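Long-range contacts in acetylene hydratase (Pelobacter acetylenicus, PDB 2E7Z), which hydrates acetylene to acetaldehyde without net redox change, using a tungsten-bis(molybdopterin guanine dinucleotide) cofactor and a [4Fe-4S] cluster: residues A[30-35]-A[533-538]; A[333-338]-A[379-384]; A[582-587]-A[719-724]. All coordinates share one frame; numbering follows the deposited sequence.

Contact 1: residues A[30-35]-A[533-538]; sequences ISEPHP and KQYTYM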
loop_
_atom_site.group_PDB
_atom_site.type_symbol
_atom_site.label_atom_id
_atom_site.label_comp_id
_atom_site.label_asym_id
_atom_site.label_seq_id
_atom_site.Cartn_x
_atom_site.Cartn_y
_atom_site.Cartn_z
ATOM N N ILE A 30 6.151 -21.555 -11.393
ATOM C CA ILE A 30 7.241 -21.652 -12.346
ATOM C C ILE A 30 7.998 -22.971 -12.142
ATOM O O ILE A 30 8.395 -23.317 -11.028
ATOM C CB ILE A 30 8.140 -20.398 -12.283
ATOM C CG1 ILE A 30 9.114 -20.385 -13.469
ATOM C CG2 ILE A 30 8.844 -20.282 -10.935
ATOM C CD1 ILE A 30 9.538 -18.999 -13.856
ATOM N N SER A 31 8.173 -23.702 -13.239
ATOM C CA SER A 31 8.791 -25.037 -13.194
ATOM C C SER A 31 10.322 -24.999 -13.210
ATOM O O SER A 31 10.978 -26.015 -12.950
ATOM C CB SER A 31 8.270 -25.910 -14.346
ATOM O OG SER A 31 8.580 -25.320 -15.601
ATOM N N GLU A 32 10.887 -23.843 -13.540
ATOM C CA GLU A 32 12.325 -23.636 -13.545
ATOM C C GLU A 32 12.768 -22.956 -12.260
ATOM O O GLU A 32 11.967 -22.267 -11.626
ATOM C CB GLU A 32 12.732 -22.756 -14.733
ATOM C CG GLU A 32 12.400 -23.371 -16.080
ATOM C CD GLU A 32 13.315 -24.522 -16.432
ATOM O OE1 GLU A 32 14.434 -24.605 -15.869
ATOM O OE2 GLU A 32 12.911 -25.348 -17.276
ATOM N N PRO A 33 14.043 -23.130 -11.871
ATOM C CA PRO A 33 14.559 -22.437 -10.689
ATOM C C PRO A 33 14.652 -20.922 -10.921
ATOM O O PRO A 33 15.533 -20.447 -11.637
ATOM C CB PRO A 33 15.936 -23.072 -10.480
ATOM C CG PRO A 33 16.313 -23.606 -11.857
ATOM C CD PRO A 33 15.050 -24.020 -12.497
ATOM N N HIS A 34 13.729 -20.182 -10.320
ATOM C CA HIS A 34 13.670 -18.735 -10.513
ATOM C C HIS A 34 14.563 -18.010 -9.492
ATOM O O HIS A 34 14.651 -18.443 -8.322
ATOM C CB HIS A 34 12.230 -18.235 -10.424
ATOM C CG HIS A 34 12.060 -16.814 -10.880
ATOM N ND1 HIS A 34 12.189 -15.745 -10.025
ATOM C CD2 HIS A 34 11.801 -16.288 -12.102
ATOM C CE1 HIS A 34 12.010 -14.619 -10.694
ATOM N NE2 HIS A 34 11.777 -14.922 -11.959
ATOM N N PRO A 35 15.249 -16.932 -9.918
ATOM C CA PRO A 35 16.167 -16.223 -9.010
ATOM C C PRO A 35 15.527 -15.626 -7.761
ATOM O O PRO A 35 16.221 -15.453 -6.758
ATOM C CB PRO A 35 16.747 -15.108 -9.886
ATOM C CG PRO A 35 16.612 -15.621 -11.272
ATOM C CD PRO A 35 15.312 -16.376 -11.283
ATOM N N LYS A 533 14.378 -12.252 -22.108
ATOM C CA LYS A 533 14.874 -13.621 -22.106
ATOM C C LYS A 533 15.508 -14.019 -20.775
ATOM O O LYS A 533 15.663 -15.204 -20.501
ATOM C CB LYS A 533 15.812 -13.872 -23.290
ATOM C CG LYS A 533 15.084 -13.816 -24.640
ATOM C CD LYS A 533 16.065 -13.989 -25.795
ATOM C CE LYS A 533 15.336 -13.931 -27.126
ATOM N NZ LYS A 533 16.248 -14.178 -28.284
ATOM N N GLN A 534 15.879 -13.036 -19.959
ATOM C CA GLN A 534 16.436 -13.309 -18.651
ATOM C C GLN A 534 15.395 -12.986 -17.598
ATOM O O GLN A 534 14.687 -11.983 -17.712
ATOM C CB GLN A 534 17.657 -12.432 -18.459
ATOM C CG GLN A 534 18.331 -12.623 -17.107
ATOM C CD GLN A 534 19.700 -11.961 -17.009
ATOM O OE1 GLN A 534 20.537 -12.105 -17.898
ATOM N NE2 GLN A 534 19.946 -11.258 -15.909
ATOM N N TYR A 535 15.282 -13.851 -16.590
ATOM C CA TYR A 535 14.257 -13.686 -15.565
ATOM C C TYR A 535 14.387 -12.419 -14.742
ATOM O O TYR A 535 13.392 -11.735 -14.485
ATOM C CB TYR A 535 14.281 -14.837 -14.563
ATOM C CG TYR A 535 13.769 -16.151 -15.061
ATOM C CD1 TYR A 535 12.626 -16.233 -15.844
ATOM C CD2 TYR A 535 14.391 -17.329 -14.666
ATOM C CE1 TYR A 535 12.138 -17.480 -16.271
ATOM C CE2 TYR A 535 13.922 -18.556 -15.070
ATOM C CZ TYR A 535 12.794 -18.639 -15.876
ATOM O OH TYR A 535 12.309 -19.863 -16.302
ATOM N N THR A 536 15.606 -12.145 -14.270
ATOM C CA THR A 536 15.806 -11.150 -13.214
ATOM C C THR A 536 17.063 -10.342 -13.455
ATOM O O THR A 536 18.098 -10.914 -13.791
ATOM C CB THR A 536 15.995 -11.882 -11.862
ATOM O OG1 THR A 536 14.902 -12.789 -11.665
ATOM C CG2 THR A 536 16.111 -10.889 -10.688
ATOM N N TYR A 537 16.974 -9.034 -13.227
ATOM C CA TYR A 537 18.123 -8.155 -13.304
ATOM C C TYR A 537 18.341 -7.485 -11.962
ATOM O O TYR A 537 17.493 -6.713 -11.507
ATOM C CB TYR A 537 17.897 -7.096 -14.375
ATOM C CG TYR A 537 17.823 -7.677 -15.767
ATOM C CD1 TYR A 537 16.619 -8.116 -16.303
ATOM C CD2 TYR A 537 18.964 -7.773 -16.556
ATOM C CE1 TYR A 537 16.557 -8.643 -17.598
ATOM C CE2 TYR A 537 18.922 -8.281 -17.841
ATOM C CZ TYR A 537 17.723 -8.717 -18.356
ATOM O OH TYR A 537 17.703 -9.217 -19.640
ATOM N N MET A 538 19.478 -7.786 -11.330
ATOM C CA MET A 538 19.806 -7.185 -10.048
ATOM C C MET A 538 20.390 -5.799 -10.231
ATOM O O MET A 538 21.143 -5.559 -11.179
ATOM C CB MET A 538 20.818 -8.058 -9.281
ATOM C CG MET A 538 20.357 -9.501 -9.045
ATOM S SD MET A 538 18.783 -9.687 -8.164
ATOM C CE MET A 538 19.072 -8.642 -6.736
HETATM O O HOH W 1 11.050 -13.116 -14.140
#

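Contact 2: residues A[333-338]-A[379-384]; sequences PISKIQ and KYFHNM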
loop_
_atom_site.group_PDB
_atom_site.type_symbol
_atom_site.label_atom_id
_atom_site.label_comp_id
_atom_site.label_asym_id
_atom_site.label_seq_id
_atom_site.Cartn_x
_atom_site.Cartn_y
_atom_site.Cartn_z
ATOM N N PRO A 333 15.822 6.062 -14.488
ATOM C CA PRO A 333 14.929 6.131 -13.303
ATOM C C PRO A 333 13.509 6.607 -13.632
ATOM O O PRO A 333 13.306 7.586 -14.369
ATOM C CB PRO A 333 15.659 7.106 -12.349
ATOM C CG PRO A 333 17.085 6.954 -12.758
ATOM C CD PRO A 333 17.047 6.845 -14.282
ATOM N N ILE A 334 12.538 5.927 -13.039
ATOM C CA ILE A 334 11.150 6.386 -13.126
ATOM C C ILE A 334 11.074 7.834 -12.608
ATOM O O ILE A 334 10.357 8.669 -13.161
ATOM C CB ILE A 334 10.262 5.463 -12.307
ATOM C CG1 ILE A 334 10.106 4.111 -13.038
ATOM C CG2 ILE A 334 8.903 6.094 -12.000
ATOM C CD1 ILE A 334 9.405 3.017 -12.217
ATOM N N SER A 335 11.835 8.132 -11.546
ATOM C CA SER A 335 11.822 9.462 -10.978
ATOM C C SER A 335 12.189 10.520 -11.993
ATOM O O SER A 335 11.629 11.612 -11.947
ATOM C CB SER A 335 12.841 9.573 -9.828
ATOM O OG SER A 335 12.512 8.660 -8.784
ATOM N N LYS A 336 13.122 10.204 -12.890
ATOM C CA LYS A 336 13.567 11.180 -13.888
ATOM C C LYS A 336 12.506 11.352 -14.976
ATOM O O LYS A 336 12.232 12.458 -15.425
ATOM C CB LYS A 336 14.899 10.737 -14.473
ATOM C CG LYS A 336 15.996 10.608 -13.419
ATOM C CD LYS A 336 17.374 10.642 -14.047
ATOM C CE LYS A 336 18.377 11.292 -13.106
ATOM N NZ LYS A 336 17.948 12.658 -12.717
ATOM N N ILE A 337 11.873 10.234 -15.370
ATOM C CA ILE A 337 10.781 10.266 -16.362
ATOM C C ILE A 337 9.616 11.116 -15.826
ATOM O O ILE A 337 8.968 11.834 -16.578
ATOM C CB ILE A 337 10.348 8.818 -16.783
ATOM C CG1 ILE A 337 11.528 8.181 -17.513
ATOM C CG2 ILE A 337 9.099 8.855 -17.678
ATOM C CD1 ILE A 337 11.395 6.685 -17.750
ATOM N N GLN A 338 9.390 11.063 -14.521
ATOM C CA GLN A 338 8.284 11.810 -13.899
ATOM C C GLN A 338 8.429 13.346 -13.958
ATOM O O GLN A 338 7.439 14.043 -13.811
ATOM C CB GLN A 338 8.081 11.370 -12.455
ATOM C CG GLN A 338 7.594 9.945 -12.345
ATOM C CD GLN A 338 7.426 9.463 -10.923
ATOM O OE1 GLN A 338 8.220 9.855 -10.048
ATOM N NE2 GLN A 338 6.425 8.583 -10.664
ATOM N N LYS A 379 17.199 14.159 -7.616
ATOM C CA LYS A 379 16.759 15.156 -6.644
ATOM C C LYS A 379 15.408 14.785 -6.051
ATOM O O LYS A 379 15.204 14.879 -4.837
ATOM C CB LYS A 379 16.665 16.528 -7.292
ATOM C CG LYS A 379 16.125 17.592 -6.353
ATOM C CD LYS A 379 16.217 18.958 -6.988
ATOM C CE LYS A 379 15.489 19.972 -6.154
ATOM N NZ LYS A 379 15.573 21.303 -6.792
ATOM N N TYR A 380 14.478 14.376 -6.915
ATOM C CA TYR A 380 13.150 13.955 -6.494
ATOM C C TYR A 380 13.068 12.434 -6.618
ATOM O O TYR A 380 12.654 11.912 -7.649
ATOM C CB TYR A 380 12.063 14.617 -7.358
ATOM C CG TYR A 380 12.004 16.109 -7.171
ATOM C CD1 TYR A 380 11.333 16.664 -6.086
ATOM C CD2 TYR A 380 12.641 16.969 -8.073
ATOM C CE1 TYR A 380 11.243 18.019 -5.919
ATOM C CE2 TYR A 380 12.584 18.352 -7.895
ATOM C CZ TYR A 380 11.882 18.859 -6.807
ATOM O OH TYR A 380 11.750 20.200 -6.591
ATOM N N PHE A 381 13.456 11.723 -5.566
ATOM C CA PHE A 381 13.569 10.278 -5.573
ATOM C C PHE A 381 12.186 9.799 -5.210
ATOM O O PHE A 381 11.753 9.894 -4.073
ATOM C CB PHE A 381 14.632 9.865 -4.545
ATOM C CG PHE A 381 14.749 8.386 -4.296
ATOM C CD1 PHE A 381 14.368 7.433 -5.229
ATOM C CD2 PHE A 381 15.322 7.942 -3.097
ATOM C CE1 PHE A 381 14.508 6.074 -4.948
ATOM C CE2 PHE A 381 15.482 6.585 -2.820
ATOM C CZ PHE A 381 15.082 5.646 -3.753
ATOM N N HIS A 382 11.466 9.299 -6.218
ATOM C CA HIS A 382 10.092 8.805 -6.047
ATOM C C HIS A 382 10.218 7.395 -5.493
ATOM O O HIS A 382 10.079 6.417 -6.224
ATOM C CB HIS A 382 9.364 8.815 -7.386
ATOM C CG HIS A 382 7.926 8.444 -7.281
ATOM N ND1 HIS A 382 7.488 7.148 -7.450
ATOM C CD2 HIS A 382 6.827 9.196 -7.031
ATOM C CE1 HIS A 382 6.166 7.128 -7.341
ATOM N NE2 HIS A 382 5.743 8.352 -7.072
ATOM N N ASN A 383 10.489 7.299 -4.193
ATOM C CA ASN A 383 10.741 6.007 -3.565
ATOM C C ASN A 383 9.436 5.311 -3.199
ATOM O O ASN A 383 8.738 5.706 -2.251
ATOM C CB ASN A 383 11.635 6.282 -2.356
ATOM C CG ASN A 383 12.253 5.021 -1.711
ATOM O OD1 ASN A 383 12.733 5.118 -0.584
ATOM N ND2 ASN A 383 12.258 3.876 -2.388
ATOM N N MET A 384 9.118 4.273 -3.985
ATOM C CA MET A 384 7.884 3.455 -3.890
ATOM C C MET A 384 6.679 4.268 -4.352
ATOM O O MET A 384 6.213 4.067 -5.480
ATOM C CB MET A 384 7.696 2.846 -2.474
ATOM C CG MET A 384 8.963 2.190 -1.860
ATOM S SD MET A 384 9.794 0.978 -2.926
ATOM C CE MET A 384 8.775 -0.480 -2.574
#

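Contact 3: residues A[582-587]-A[719-724]; sequences QTEISD and GILAKA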
loop_
_atom_site.group_PDB
_atom_site.type_symbol
_atom_site.label_atom_id
_atom_site.label_comp_id
_atom_site.label_asym_id
_atom_site.label_seq_id
_atom_site.Cartn_x
_atom_site.Cartn_y
_atom_site.Cartn_z
ATOM N N GLN A 582 -9.733 6.397 21.228
ATOM C CA GLN A 582 -10.924 5.554 21.332
ATOM C C GLN A 582 -10.586 4.118 21.695
ATOM O O GLN A 582 -10.667 3.208 20.863
ATOM C CB GLN A 582 -11.729 5.549 20.022
ATOM C CG GLN A 582 -12.816 6.549 19.982
ATOM C CD GLN A 582 -13.878 6.277 18.921
ATOM O OE1 GLN A 582 -14.726 7.127 18.673
ATOM N NE2 GLN A 582 -13.839 5.103 18.296
ATOM N N THR A 583 -10.220 3.913 22.951
ATOM C CA THR A 583 -10.013 2.572 23.450
ATOM C C THR A 583 -10.627 2.467 24.831
ATOM O O THR A 583 -11.163 3.446 25.365
ATOM C CB THR A 583 -8.513 2.191 23.533
ATOM O OG1 THR A 583 -7.905 2.847 24.658
ATOM C CG2 THR A 583 -7.775 2.563 22.238
ATOM N N GLU A 584 -10.526 1.281 25.416
ATOM C CA GLU A 584 -11.025 1.067 26.774
ATOM C C GLU A 584 -10.172 1.789 27.819
ATOM O O GLU A 584 -10.659 2.082 28.920
ATOM C CB GLU A 584 -11.162 -0.428 27.070
ATOM C CG GLU A 584 -12.212 -1.109 26.191
ATOM C CD GLU A 584 -12.147 -2.626 26.238
ATOM O OE1 GLU A 584 -11.524 -3.230 25.324
ATOM O OE2 GLU A 584 -12.721 -3.207 27.192
ATOM N N ILE A 585 -8.923 2.098 27.469
ATOM C CA ILE A 585 -8.018 2.861 28.344
ATOM C C ILE A 585 -8.316 4.364 28.277
ATOM O O ILE A 585 -8.441 5.034 29.306
ATOM C CB ILE A 585 -6.516 2.589 28.010
ATOM C CG1 ILE A 585 -6.169 1.091 28.132
ATOM C CG2 ILE A 585 -5.570 3.487 28.835
ATOM C CD1 ILE A 585 -6.407 0.466 29.510
ATOM N N SER A 586 -8.450 4.895 27.063
ATOM C CA SER A 586 -8.617 6.325 26.889
ATOM C C SER A 586 -10.067 6.765 27.084
ATOM O O SER A 586 -10.320 7.925 27.426
ATOM C CB SER A 586 -8.133 6.727 25.501
ATOM O OG SER A 586 -8.802 5.968 24.512
ATOM N N ASP A 587 -11.010 5.856 26.834
ATOM C CA ASP A 587 -12.430 6.180 26.935
ATOM C C ASP A 587 -13.281 4.992 27.400
ATOM O O ASP A 587 -14.125 4.479 26.658
ATOM C CB ASP A 587 -12.951 6.763 25.603
ATOM C CG ASP A 587 -14.178 7.664 25.790
ATOM O OD1 ASP A 587 -14.891 7.535 26.815
ATOM O OD2 ASP A 587 -14.432 8.500 24.900
ATOM N N GLY A 719 -7.545 0.962 18.325
ATOM C CA GLY A 719 -7.679 2.409 18.490
ATOM C C GLY A 719 -9.034 2.980 18.161
ATOM O O GLY A 719 -9.221 4.196 18.186
ATOM N N ILE A 720 -9.970 2.087 17.886
ATOM C CA ILE A 720 -11.352 2.446 17.548
ATOM C C ILE A 720 -12.256 1.471 18.285
ATOM O O ILE A 720 -11.971 0.277 18.325
ATOM C CB ILE A 720 -11.632 2.314 16.022
ATOM C CG1 ILE A 720 -10.862 3.356 15.203
ATOM C CG2 ILE A 720 -13.115 2.437 15.710
ATOM C CD1 ILE A 720 -10.955 3.015 13.694
ATOM N N LEU A 721 -13.346 1.976 18.853
ATOM C CA LEU A 721 -14.336 1.140 19.502
ATOM C C LEU A 721 -15.520 0.897 18.574
ATOM O O LEU A 721 -15.874 1.745 17.717
ATOM C CB LEU A 721 -14.781 1.779 20.825
ATOM C CG LEU A 721 -13.696 1.874 21.910
ATOM C CD1 LEU A 721 -14.051 2.946 22.942
ATOM C CD2 LEU A 721 -13.439 0.509 22.571
ATOM N N ALA A 722 -16.127 -0.270 18.743
ATOM C CA ALA A 722 -17.260 -0.702 17.934
ATOM C C ALA A 722 -18.302 -1.465 18.754
ATOM O O ALA A 722 -17.995 -2.045 19.809
ATOM C CB ALA A 722 -16.786 -1.556 16.770
ATOM N N LYS A 723 -19.527 -1.471 18.236
ATOM C CA LYS A 723 -20.576 -2.348 18.748
ATOM C C LYS A 723 -21.064 -3.251 17.626
ATOM O O LYS A 723 -20.933 -2.913 16.437
ATOM C CB LYS A 723 -21.751 -1.544 19.309
ATOM C CG LYS A 723 -22.459 -0.668 18.273
ATOM C CD LYS A 723 -23.747 -0.055 18.810
ATOM C CE LYS A 723 -23.472 1.198 19.575
ATOM N NZ LYS A 723 -24.689 2.076 19.699
ATOM N N ALA A 724 -21.614 -4.401 18.005
ATOM C CA ALA A 724 -22.152 -5.337 17.035
ATOM C C ALA A 724 -23.558 -5.713 17.473
ATOM O O ALA A 724 -23.794 -5.979 18.661
ATOM C CB ALA A 724 -21.276 -6.563 16.944
#

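Contact 1: residues A[30-35]-A[533-538]
The phenol ring of Tyr535 is touched by Ile30, Glu32, His34 and Pro35, joining the loop that follows strand 25-29, close to the [4Fe-4S] cluster-binding part of this DMSO reductase-family enzyme, to the start of strand 536-538, which pairs in an antiparallel two-stranded sheet with 474-476. No direct hydrogen bond spans the two segments; van der Waals packing and one bridging water make the contact. With CG opposite the backbone N (chi1 -169°), the His34 imidazole is swung so that its CD2 sits over one face of the phenol ring, toward the rim. This CD2 lies 3.6 Å from Tyr535 CG, but the planes are inclined at 44°, an oblique pairing of the two rings. Pro35 crosses the tyrosine at about a right angle, with Pro35 CD 3.6 Å from Tyr535 CD2. The Ile30 and Tyr535 side chains approach head-on, Ile30 CD1 3.8 Å from Tyr535 CZ. Glu32 arrives at the ring edge, where its CB is 3.3 Å from Tyr535 OH. His3 adds an edge-to-face ring contact with Tyr535. An alanine here would remove the whole phenol ring, and would probably leave His34 and Pro35 without their shared packing surface and open a gap beside Ile30. Next along the chain, Thr536 slides past Pro35 in the opposite direction, with OG1 3.3 Å from Pro35 CG. On the imidazole, ND1 accepts from the backbone N of Thr37 and Thr36. At the other nitrogen, one water in the ring plane sits 2.9 Å from His34 NE2 and donates to Tyr535 O at 2.7 Å.

Contact 2: residues A[333-338]-A[379-384]
An inverse gamma turn centred on His382 presents its backbone N to Ser335 on the short helix 334-337, inside the molybdopterin oxidoreductase region; the His382 side chain is about 7 Å from that of Glu109, which binds the cofactor. The bond from His382 N to Ser335 OG measures 2.8 Å and is fairly straight, with an N-H...O angle of 163°. Ser335 OG lies beside its own backbone N, opposite the carbonyl carbon (chi1 -61°), and from there also hydrogen-bonds Glu470 OE2; the serine CB meanwhile rests 3.2 Å from Tyr380 O. Pro333, at the N-cap position, leads into the helix, and Glu470 also takes the backbone N of Ile334. One turn after Ser335, Gln338 reaches with an extended chain over the imidazole of His382. Its amide stands upright on the ring, the planes 90° apart, with NE2 3.5 Å above the ring centre. The other amide atom, OE1, lies 3.1 Å from His382 CB and hydrogen-bonds His340 NE2, a second-shell partner that probably fixes the rotation of the amide. Every touching residue is buried, and polar groups do the work here: the loop is tied to the helix by a serine hydroxyl shared between a backbone N and a carboxylate, with the Gln338 amide packed over the imidazole.

Contact 3: residues A[582-587]-A[719-724]
Leu721 packs its isobutyl group against the backbone of 582-584, with CG 3.5 Å from Gln582 O. Its CD1 is 3.8 Å from Thr583 O, and CD2 reaches Glu584. Two residues earlier, Gly719 lies against the same chain, its CA 3.8 Å from Thr583 CG2 and its O 3.4 Å from Gln582 CB. At phi 79° this residue turns the chain into strand 720-726, which runs between 596-600 and 644-648 in a mixed sheet that probably belongs to the C-terminal dinucleotide-binding domain, a family of the double-psi beta-barrel clan. Farther out, Leu590 and Ala591 of helix 588-593 and Ile597 of strand 596-600 also line Leu721. The loop is held in shape by an ST turn and ST motif: Thr583 OG1 accepts from Ile585 N and, at 3.2 Å, from Ser586 N, while Thr583 N returns a bond to Ser586 OG at 2.9 Å. Glu579 adds a further hydrogen bond to the threonine hydroxyl, and Asp587 caps helix 588-593 at Leu590 N. The threonine and serine hydroxyls are thus engaged in shaping the loop, while the leucine meets its backbone carbonyls by apolar contact.

How the contacts relate
Contact 2 is the innermost of the three, its centre 18 Å from that of the chain, while contacts 1 and 3 lie at 26 and 25 Å, on opposite sides of the chain's centre. Contact 1 is only partly buried; contact 3, though peripheral, is largely buried. None shares an element with another, and the nearest pair, contacts 1 and 2, stays about 13 Å apart between nearest atoms. Their chemistry differs accordingly: aromatic and proline packing with a bridging water in contact 1, a direct hydrogen bond in contact 2, and leucine against backbone in contact 3. Contact 2 also falls within the long chain span that contact 1 closes, whereas contact 3 follows both.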